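PDB 6G43: putative major capsid protein from Cafeteriavirus-dependent mavirus, which probably forms the outer protein shell of this virophage, its double jelly-roll subunits assembling as trimers into the capsid. Local coordinates for residues A[73-78]-A[264-269]; A[92-97]-A[162-167]; A[99-104]-A[141-146]; A[125-130]-A[205-210]. One frame throughout, in Å; residues are numbered along the deposited sequence.

Contact 1 of 4, residues A[73-78]-A[264-269]; sequences PRLRVS and FKINML
Val77 and Ile266 lie side by side on one face of an antiparallel pair of strands, 74-78 with 264-269, part of what is probably the first jelly roll of a double jelly-roll capsid protein. Val77 CG1 sits 3.7 Å from Ile266 CD1, and the end of the Phe264 ring swings in beside the same methyl, CZ to CG1 3.9 Å, because its CG is anti to the backbone N (chi1 -179°). Farther along this buried face Leu75 leans with CD2 on CB of Met268, a selenomethionine, and Phe228 and Val230 of strand 222-235 continue the apolar layer. The strands themselves are tied by three hydrogen-bonded pairs, Arg74 with Leu269, Arg76 with Asn267 and Ser78 with Lys265; at the middle one the Arg76 N to Asn267 O bond measures 2.8 Å and is practically straight.

The opposite face is mainly polar. Arg74 turns away from the pair to a salt bridge with Asp203, whereas Leu269 CD1 covers one face of the Arg76 guanidinium. NH1 of that group forms a salt bridge with Glu374 of the second subunit, so the strand pair takes part in the subunit interface. Asn267 OD1 accepts twice at the guanidinium edge: Arg76 NE comes in the carbonyl plane, on a lone pair, at 2.9 Å, and Arg76 NH2 stands above that plane at 3.2 Å.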
# COMPACT_ATOMS: atom_id res chain seq x y z
N PRO A 73 -7.96 -9.78 24.19
CA PRO A 73 -7.81 -8.85 25.32
C PRO A 73 -6.46 -8.15 25.30
O PRO A 73 -5.47 -8.72 24.83
CB PRO A 73 -7.93 -9.77 26.54
CG PRO A 73 -7.51 -11.11 26.06
CD PRO A 73 -7.94 -11.19 24.63
N ARG A 74 -6.43 -6.92 25.80
CA ARG A 74 -5.26 -6.05 25.71
C ARG A 74 -4.68 -5.77 27.09
O ARG A 74 -5.42 -5.66 28.07
CB ARG A 74 -5.63 -4.73 25.03
CG ARG A 74 -6.27 -4.89 23.66
CD ARG A 74 -6.51 -3.54 23.00
NE ARG A 74 -5.30 -2.97 22.40
CZ ARG A 74 -4.79 -3.31 21.21
NH1 ARG A 74 -3.68 -2.71 20.79
NH2 ARG A 74 -5.36 -4.24 20.45
N LEU A 75 -3.35 -5.65 27.16
CA LEU A 75 -2.65 -5.21 28.36
C LEU A 75 -2.21 -3.77 28.17
O LEU A 75 -1.60 -3.43 27.14
CB LEU A 75 -1.41 -6.08 28.61
CG LEU A 75 -1.65 -7.53 29.00
CD1 LEU A 75 -0.31 -8.26 29.07
CD2 LEU A 75 -2.39 -7.64 30.32
N ARG A 76 -2.50 -2.93 29.16
CA ARG A 76 -2.16 -1.51 29.13
C ARG A 76 -1.15 -1.19 30.23
O ARG A 76 -1.50 -1.17 31.41
CB ARG A 76 -3.42 -0.65 29.29
CG ARG A 76 -4.42 -0.85 28.16
CD ARG A 76 -5.51 0.21 28.17
NE ARG A 76 -6.35 0.10 29.36
CZ ARG A 76 -7.32 0.96 29.70
NH1 ARG A 76 -7.60 2.01 28.94
NH2 ARG A 76 -8.02 0.75 30.82
N VAL A 77 0.11 -0.97 29.84
CA VAL A 77 1.18 -0.62 30.78
C VAL A 77 1.48 0.88 30.72
O VAL A 77 1.44 1.47 29.64
CB VAL A 77 2.48 -1.44 30.54
CG1 VAL A 77 2.17 -2.93 30.55
CG2 VAL A 77 3.19 -1.06 29.24
N SER A 78 1.76 1.48 31.87
CA SER A 78 2.22 2.87 31.95
C SER A 78 3.38 2.96 32.93
O SER A 78 3.36 2.33 33.98
CB SER A 78 1.08 3.80 32.38
OG SER A 78 0.51 3.39 33.60
N PHE A 264 5.71 1.89 37.44
CA PHE A 264 5.09 0.91 36.56
C PHE A 264 3.70 0.52 37.07
O PHE A 264 3.54 0.16 38.24
CB PHE A 264 5.97 -0.35 36.42
CG PHE A 264 5.40 -1.39 35.50
CD1 PHE A 264 5.67 -1.36 34.14
CD2 PHE A 264 4.58 -2.41 35.99
CE1 PHE A 264 5.14 -2.32 33.28
CE2 PHE A 264 4.04 -3.37 35.14
CZ PHE A 264 4.33 -3.33 33.79
N LYS A 265 2.71 0.63 36.19
CA LYS A 265 1.36 0.17 36.45
C LYS A 265 0.92 -0.68 35.26
O LYS A 265 1.48 -0.57 34.17
CB LYS A 265 0.41 1.36 36.64
CG LYS A 265 0.67 2.14 37.92
CD LYS A 265 -0.03 3.49 37.90
CE LYS A 265 0.39 4.35 39.09
NZ LYS A 265 -0.08 5.76 38.96
N ILE A 266 -0.08 -1.52 35.49
CA ILE A 266 -0.61 -2.39 34.44
C ILE A 266 -2.06 -2.78 34.73
O ILE A 266 -2.42 -3.06 35.87
CB ILE A 266 0.29 -3.65 34.25
CG1 ILE A 266 -0.21 -4.50 33.07
CG2 ILE A 266 0.37 -4.48 35.53
CD1 ILE A 266 0.75 -5.58 32.62
N ASN A 267 -2.88 -2.76 33.68
CA ASN A 267 -4.25 -3.28 33.74
C ASN A 267 -4.56 -4.06 32.47
O ASN A 267 -3.87 -3.90 31.46
CB ASN A 267 -5.27 -2.15 33.97
CG ASN A 267 -5.32 -1.15 32.82
OD1 ASN A 267 -5.90 -1.43 31.76
ND2 ASN A 267 -4.74 0.03 33.02
N MSE A 268 -5.59 -4.90 32.54
CA MSE A 268 -6.09 -5.64 31.38
C MSE A 268 -7.38 -5.02 30.91
O MSE A 268 -8.29 -4.80 31.71
CB MSE A 268 -6.30 -7.10 31.75
CG MSE A 268 -6.73 -7.93 30.54
SE MSE A 268 -6.44 -9.85 30.88
CE MSE A 268 -7.67 -10.05 32.41
N LEU A 269 -7.46 -4.73 29.61
CA LEU A 269 -8.67 -4.19 28.98
C LEU A 269 -9.39 -5.30 28.21
O LEU A 269 -8.81 -5.92 27.32
CB LEU A 269 -8.32 -3.06 28.01
CG LEU A 269 -9.47 -2.34 27.30
CD1 LEU A 269 -10.40 -1.63 28.27
CD2 LEU A 269 -8.92 -1.35 26.28

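Contact 2 of 4, residues A[92-97]-A[162-167]; sequences LKDQIG and PYRQGT
The Tyr163 ring lies against the backbone of residues 95-97, approached obliquely by Gln95 O, Ile96 C and Gly97 CA. Its closest touch is CD1 to Gly97 CA, 3.6 Å; with no side chain on the glycine, the ring can settle directly on the chain. The ring's hydroxyl reaches away to a weak hydrogen bond with Arg176.

The other flat groups meet at Asp94 and Gln165, whose carboxylate and amide planes stand 66° apart. Both nitrogens of Gln165 bind the same oxygen, Asp94 OD1, and they come from opposite faces of the carboxylate: the side-chain NE2 at 2.8 Å, with OD1 close to the amide plane, and the backbone N at 3.0 Å. Asp94 puts that oxygen within reach because its CG stands beside its own backbone N (chi1 -54°). Gln165 NE2 also bonds to Thr403 OG1 of the second subunit, which further restrains the amide.

Arg164 NH1 is 4.5 Å from Asp94 OD2, where the opposite charges may attract weakly, but no N-H is directed at the oxygen; its guanidinium bonds instead to backbone carbonyls of Val157, Ser158 and Glu168. Between the segments a water donates to both Ile96 O and Tyr163 O. One carboxylate oxygen and one bridging water thus tie a loop to the start of short strand 96-98, which pairs with strand 242-244, at the subunit interface of a probable jelly-roll capsid protein.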
# COMPACT_ATOMS: atom_id res chain seq x y z
N LEU A 92 18.40 15.05 20.70
CA LEU A 92 17.64 13.80 20.69
C LEU A 92 16.49 13.78 19.67
O LEU A 92 15.52 13.04 19.86
CB LEU A 92 17.14 13.44 22.10
CG LEU A 92 18.20 13.32 23.19
CD1 LEU A 92 17.54 13.08 24.54
CD2 LEU A 92 19.18 12.20 22.88
N LYS A 93 16.60 14.56 18.59
CA LYS A 93 15.57 14.61 17.56
C LYS A 93 15.53 13.29 16.81
O LYS A 93 16.54 12.87 16.24
CB LYS A 93 15.83 15.73 16.56
CG LYS A 93 15.58 17.12 17.11
CD LYS A 93 15.59 18.17 16.00
CE LYS A 93 15.65 19.57 16.57
NZ LYS A 93 15.23 20.60 15.58
N ASP A 94 14.37 12.63 16.83
CA ASP A 94 14.14 11.37 16.12
C ASP A 94 15.08 10.23 16.57
O ASP A 94 15.42 9.34 15.78
CB ASP A 94 14.24 11.59 14.60
CG ASP A 94 13.30 12.70 14.11
OD1 ASP A 94 12.22 12.89 14.70
OD2 ASP A 94 13.65 13.38 13.12
N GLN A 95 15.47 10.25 17.85
CA GLN A 95 16.47 9.31 18.38
C GLN A 95 16.03 8.43 19.56
O GLN A 95 16.74 7.47 19.89
CB GLN A 95 17.75 10.09 18.74
CG GLN A 95 18.59 10.43 17.52
CD GLN A 95 19.79 11.32 17.83
OE1 GLN A 95 19.67 12.31 18.56
NE2 GLN A 95 20.94 10.99 17.27
N ILE A 96 14.89 8.73 20.17
CA ILE A 96 14.36 7.95 21.30
C ILE A 96 12.96 7.42 20.97
O ILE A 96 12.13 8.13 20.40
CB ILE A 96 14.26 8.79 22.59
CG1 ILE A 96 15.62 9.44 22.95
CG2 ILE A 96 13.75 7.96 23.77
CD1 ILE A 96 16.72 8.46 23.32
N GLY A 97 12.71 6.16 21.34
CA GLY A 97 11.39 5.56 21.20
C GLY A 97 11.31 4.23 21.93
O GLY A 97 12.11 3.95 22.83
N PRO A 162 12.95 4.11 12.80
CA PRO A 162 11.73 3.85 13.58
C PRO A 162 11.52 4.74 14.82
O PRO A 162 10.47 4.62 15.45
CB PRO A 162 11.88 2.38 13.98
CG PRO A 162 13.35 2.15 14.01
CD PRO A 162 13.96 3.05 12.99
N TYR A 163 12.49 5.59 15.17
CA TYR A 163 12.31 6.59 16.22
C TYR A 163 12.06 8.01 15.68
O TYR A 163 12.07 8.97 16.44
CB TYR A 163 13.50 6.57 17.19
CG TYR A 163 13.83 5.18 17.69
CD1 TYR A 163 12.82 4.32 18.14
CD2 TYR A 163 15.14 4.71 17.69
CE1 TYR A 163 13.12 3.05 18.59
CE2 TYR A 163 15.44 3.43 18.14
CZ TYR A 163 14.43 2.60 18.58
OH TYR A 163 14.69 1.32 19.02
N ARG A 164 11.80 8.13 14.37
CA ARG A 164 11.31 9.37 13.79
C ARG A 164 9.98 9.76 14.44
O ARG A 164 9.11 8.92 14.64
CB ARG A 164 11.14 9.26 12.27
CG ARG A 164 12.43 9.47 11.50
CD ARG A 164 12.29 9.05 10.04
NE ARG A 164 13.48 9.38 9.26
CZ ARG A 164 13.82 10.59 8.81
NH1 ARG A 164 13.05 11.66 9.05
NH2 ARG A 164 14.94 10.74 8.12
N GLN A 165 9.84 11.04 14.75
CA GLN A 165 8.62 11.57 15.34
C GLN A 165 7.51 11.58 14.29
O GLN A 165 7.77 11.42 13.10
CB GLN A 165 8.88 12.97 15.89
CG GLN A 165 9.88 13.01 17.04
CD GLN A 165 10.44 14.39 17.30
OE1 GLN A 165 10.04 15.06 18.25
NE2 GLN A 165 11.37 14.83 16.47
N GLY A 166 6.27 11.77 14.75
CA GLY A 166 5.10 11.74 13.87
C GLY A 166 5.25 12.58 12.61
O GLY A 166 5.04 12.09 11.50
N THR A 167 5.63 13.84 12.80
CA THR A 167 5.83 14.79 11.71
C THR A 167 7.04 14.49 10.81
O THR A 167 7.10 14.98 9.69
CB THR A 167 5.98 16.22 12.26
OG1 THR A 167 6.96 16.22 13.31
CG2 THR A 167 4.66 16.73 12.81
O HOH W 1 10.75 9.81 18.64

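Contact 3 of 4, residues A[99-104]-A[141-146]; sequences KSFPVN and LLSPCS
Phe101 adopts an uncommon backbone conformation for a residue with a side chain, with phi and psi both positive (48°/58°), just before Pro102 and the short helix 102-105. Its N-H points to Cys145 O, 2.8 Å away, the one hydrogen bond between the segments. That same carbonyl oxygen stands over one face of the Phe101 ring, offset toward the rim, and receives a CH contact from Ser100 CA as well.

Leu142, Ser143, Cys145 and Ser146 gather round the ring. CB of Leu142 comes at its edge, near the ring plane, while Ser143 CB approaches obliquely to 3.4 Å from CD1. Ser146 CA makes an off-centre CH-pi contact, 4.2 Å from the ring centroid, and Ser146 CB touches CZ. Beside the ring, Pro102 CD packs on Cys145 CB at 3.7 Å, and Lys99 O rests on the same CB.

The loop has its own brace. Ser143 OG, anti to its backbone N (chi1 180°), curls forward and accepts from Cys145 N at 3.0 Å, an ST turn. A further hydrogen bond to Glu204 holds this hydroxyl from the strand side. The turn probably helps to fix the peptide chain leading into the Cys145 carbonyl that Phe101 uses.

All the residues that touch here are buried. Phe101 extends the packing to Leu139 of helix 136-142 and Ile127 of helix 123-130, and strand 196-205 passes alongside, bringing Glu204 against Phe101 and Pro102 and Ala205 against Leu142.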
# COMPACT_ATOMS: atom_id res chain seq x y z
N LYS A 99 11.03 -0.15 21.56
CA LYS A 99 11.29 -1.32 20.71
C LYS A 99 9.97 -1.92 20.24
O LYS A 99 8.90 -1.57 20.75
CB LYS A 99 12.10 -2.37 21.48
CG LYS A 99 13.50 -1.93 21.85
CD LYS A 99 14.33 -3.09 22.38
CE LYS A 99 15.74 -2.64 22.74
NZ LYS A 99 16.62 -3.78 23.11
N SER A 100 10.05 -2.83 19.27
CA SER A 100 8.85 -3.42 18.67
C SER A 100 8.12 -4.36 19.65
O SER A 100 8.76 -5.17 20.32
CB SER A 100 9.20 -4.17 17.38
OG SER A 100 9.92 -5.36 17.65
N PHE A 101 6.80 -4.22 19.72
CA PHE A 101 5.95 -5.03 20.61
C PHE A 101 6.50 -5.10 22.05
O PHE A 101 6.76 -6.19 22.55
CB PHE A 101 5.79 -6.44 20.03
CG PHE A 101 5.18 -6.46 18.65
CD1 PHE A 101 3.80 -6.46 18.49
CD2 PHE A 101 6.00 -6.47 17.53
CE1 PHE A 101 3.24 -6.47 17.22
CE2 PHE A 101 5.44 -6.48 16.25
CZ PHE A 101 4.06 -6.49 16.10
N PRO A 102 6.66 -3.94 22.71
CA PRO A 102 7.34 -3.88 24.01
C PRO A 102 6.63 -4.61 25.16
O PRO A 102 7.30 -5.01 26.12
CB PRO A 102 7.43 -2.38 24.29
CG PRO A 102 6.31 -1.78 23.54
CD PRO A 102 6.15 -2.61 22.30
N VAL A 103 5.31 -4.78 25.08
CA VAL A 103 4.56 -5.50 26.11
C VAL A 103 4.83 -7.00 26.05
O VAL A 103 5.28 -7.59 27.03
CB VAL A 103 3.04 -5.22 26.01
CG1 VAL A 103 2.26 -6.04 27.02
CG2 VAL A 103 2.76 -3.74 26.21
N ASN A 104 4.58 -7.60 24.89
CA ASN A 104 4.79 -9.04 24.70
C ASN A 104 6.27 -9.47 24.73
O ASN A 104 6.58 -10.57 25.19
CB ASN A 104 4.13 -9.50 23.40
CG ASN A 104 2.61 -9.55 23.53
OD1 ASN A 104 2.07 -10.46 24.14
ND2 ASN A 104 1.93 -8.56 22.95
N LEU A 141 -2.79 -3.28 14.57
CA LEU A 141 -3.91 -3.46 15.50
C LEU A 141 -3.53 -4.22 16.78
O LEU A 141 -4.20 -4.06 17.80
CB LEU A 141 -5.07 -4.17 14.80
CG LEU A 141 -5.67 -3.46 13.58
CD1 LEU A 141 -6.66 -4.37 12.86
CD2 LEU A 141 -6.33 -2.14 13.97
N LEU A 142 -2.48 -5.05 16.73
CA LEU A 142 -1.94 -5.70 17.93
C LEU A 142 -1.23 -4.72 18.85
O LEU A 142 -1.51 -4.67 20.04
CB LEU A 142 -0.96 -6.82 17.57
CG LEU A 142 -1.47 -8.16 17.03
CD1 LEU A 142 -0.30 -9.03 16.61
CD2 LEU A 142 -2.30 -8.92 18.06
N SER A 143 -0.29 -3.96 18.27
CA SER A 143 0.57 -3.05 19.03
C SER A 143 0.69 -1.68 18.36
O SER A 143 0.66 -1.58 17.13
CB SER A 143 1.97 -3.67 19.16
OG SER A 143 2.84 -2.82 19.89
N PRO A 144 0.87 -0.61 19.17
CA PRO A 144 1.26 0.69 18.61
C PRO A 144 2.73 0.74 18.17
O PRO A 144 3.12 1.71 17.51
CB PRO A 144 1.00 1.66 19.77
CG PRO A 144 1.16 0.84 20.99
CD PRO A 144 0.66 -0.53 20.63
N CYS A 145 3.52 -0.26 18.54
CA CYS A 145 4.91 -0.38 18.12
C CYS A 145 5.08 -1.65 17.28
O CYS A 145 5.86 -2.54 17.62
CB CYS A 145 5.81 -0.39 19.35
SG CYS A 145 5.55 1.04 20.42
N SER A 146 4.35 -1.71 16.17
CA SER A 146 4.32 -2.88 15.29
C SER A 146 5.46 -2.94 14.26
O SER A 146 5.77 -4.02 13.75
CB SER A 146 2.97 -2.95 14.57
OG SER A 146 2.75 -1.79 13.78

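Contact 4 of 4, residues A[125-130]-A[205-210]; sequences QLIKLH and ALVANP
Leu126 and Ile127 of helix 123-130 direct their side chains at Val207, whose two methyls divide between them. CG1 of Val207 meets Leu126 CB at 3.7 Å; CG2 is 4.1 Å from Ile127 CD1, the two side chains crossing at about a right angle. With CG1 anti to the backbone N (chi1 -180°), Val207 spreads its branches along the helix surface and can touch both residues. Leu126 reaches farther along the loop with CD1, which lies 3.5 Å from Val207 O, touches Ala208 CA, and comes within 4.0 Å of Asn209 OD1.

In the next shell, Tyr213 packs on both Leu126 and Val207, and its ring meets His130 edge-to-face one helical turn after Leu126. Ile293 of strand 285-305 packs on Leu126 and Leu129 of the same helix. The loop itself is held by polar bonds that leave the helix out: Asn104 OD1 accepts from Val207 N, and Asn209 ND2 donates to Pro291 O. A cis peptide bond precedes Pro210, where the chain turns on past Ile112 and Met114 of strand 110-114.

The contact therefore joins a helix to the loop following strand 196-205 through aliphatic groups. Val207 N and Asn209 ND2 find their partners elsewhere, and helix and loop meet by shape, with aliphatic carbons against aliphatic carbons and one leucine branch lying on a backbone carbonyl.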
# COMPACT_ATOMS: atom_id res chain seq x y z
N GLN A 125 8.52 -15.26 22.69
CA GLN A 125 8.83 -16.14 21.56
C GLN A 125 7.79 -16.05 20.45
O GLN A 125 8.14 -16.00 19.28
CB GLN A 125 8.93 -17.60 22.01
CG GLN A 125 10.10 -17.89 22.94
CD GLN A 125 10.23 -19.37 23.28
OE1 GLN A 125 9.43 -20.20 22.84
NE2 GLN A 125 11.25 -19.70 24.06
N LEU A 126 6.51 -16.04 20.84
CA LEU A 126 5.40 -15.98 19.89
C LEU A 126 5.47 -14.74 19.01
O LEU A 126 5.38 -14.85 17.78
CB LEU A 126 4.06 -15.99 20.64
CG LEU A 126 3.58 -17.33 21.21
CD1 LEU A 126 2.46 -17.10 22.22
CD2 LEU A 126 3.11 -18.27 20.11
N ILE A 127 5.64 -13.58 19.63
CA ILE A 127 5.69 -12.32 18.90
C ILE A 127 7.00 -12.12 18.13
O ILE A 127 7.00 -11.48 17.08
CB ILE A 127 5.40 -11.10 19.82
CG1 ILE A 127 4.99 -9.87 19.01
CG2 ILE A 127 6.61 -10.77 20.70
CD1 ILE A 127 3.80 -10.07 18.09
N LYS A 128 8.11 -12.66 18.64
CA LYS A 128 9.40 -12.65 17.93
C LYS A 128 9.30 -13.28 16.53
O LYS A 128 9.95 -12.80 15.61
CB LYS A 128 10.49 -13.37 18.73
CG LYS A 128 11.92 -13.00 18.34
CD LYS A 128 12.90 -14.16 18.46
CE LYS A 128 12.91 -14.81 19.84
NZ LYS A 128 14.08 -15.71 20.04
N LEU A 129 8.50 -14.33 16.40
CA LEU A 129 8.23 -14.96 15.10
C LEU A 129 7.11 -14.24 14.35
O LEU A 129 7.27 -13.88 13.18
CB LEU A 129 7.85 -16.42 15.28
CG LEU A 129 8.92 -17.36 15.84
CD1 LEU A 129 8.38 -18.78 15.86
CD2 LEU A 129 10.21 -17.31 15.03
N HIS A 130 5.98 -14.05 15.02
CA HIS A 130 4.78 -13.45 14.43
C HIS A 130 5.00 -12.06 13.82
O HIS A 130 4.38 -11.73 12.81
CB HIS A 130 3.64 -13.41 15.45
CG HIS A 130 2.33 -12.97 14.88
ND1 HIS A 130 1.70 -13.64 13.85
CD2 HIS A 130 1.54 -11.91 15.18
CE1 HIS A 130 0.57 -13.02 13.55
NE2 HIS A 130 0.45 -11.97 14.34
N ALA A 205 -2.29 -5.75 22.56
CA ALA A 205 -2.96 -7.05 22.65
C ALA A 205 -2.02 -8.11 23.21
O ALA A 205 -0.84 -8.14 22.85
CB ALA A 205 -3.48 -7.47 21.29
N LEU A 206 -2.54 -8.98 24.07
CA LEU A 206 -1.77 -10.08 24.65
C LEU A 206 -1.65 -11.21 23.64
O LEU A 206 -2.66 -11.73 23.16
CB LEU A 206 -2.42 -10.59 25.94
CG LEU A 206 -1.78 -11.79 26.65
CD1 LEU A 206 -0.32 -11.52 27.01
CD2 LEU A 206 -2.57 -12.17 27.89
N VAL A 207 -0.40 -11.57 23.32
CA VAL A 207 -0.09 -12.66 22.40
C VAL A 207 0.25 -13.89 23.24
O VAL A 207 1.40 -14.11 23.61
CB VAL A 207 1.08 -12.27 21.47
CG1 VAL A 207 1.40 -13.40 20.50
CG2 VAL A 207 0.73 -11.01 20.70
N ALA A 208 -0.78 -14.66 23.56
CA ALA A 208 -0.65 -15.85 24.41
C ALA A 208 -1.85 -16.75 24.17
O ALA A 208 -2.98 -16.26 24.08
CB ALA A 208 -0.59 -15.44 25.87
N ASN A 209 -1.61 -18.06 24.08
CA ASN A 209 -2.69 -19.03 23.88
C ASN A 209 -3.70 -18.89 25.04
O ASN A 209 -3.27 -18.82 26.19
CB ASN A 209 -2.14 -20.47 23.85
CG ASN A 209 -1.24 -20.73 22.65
OD1 ASN A 209 -0.23 -20.05 22.46
ND2 ASN A 209 -1.59 -21.72 21.84
N PRO A 210 -5.02 -18.84 24.79
CA PRO A 210 -5.65 -19.07 23.49
C PRO A 210 -6.15 -17.79 22.78
O PRO A 210 -7.08 -17.88 21.98
CB PRO A 210 -6.83 -19.96 23.87
CG PRO A 210 -7.26 -19.41 25.20
CD PRO A 210 -6.03 -18.84 25.86

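In the fold
Contacts 3 and 4 lie deep in the subunit, with centres about 9 and 7 Å from the centre of the chain, whereas the centres of contacts 1 and 2 are about 20 and 22 Å from it and both contacts touch the second subunit. Contact 1 is regular strand pairing with one mainly polar face; contact 2 works through a carboxylate and a water; contact 3 mixes an aromatic ring with a single backbone bond; contact 4 is aliphatic. Contacts 1, 3 and 4 touch one another directly: Arg74 bonds to Leu141 O, Pro73 O to Leu206 N, and Asn104 ND2 to Ala205 O. Contact 2 joins contact 3 through the chain alone.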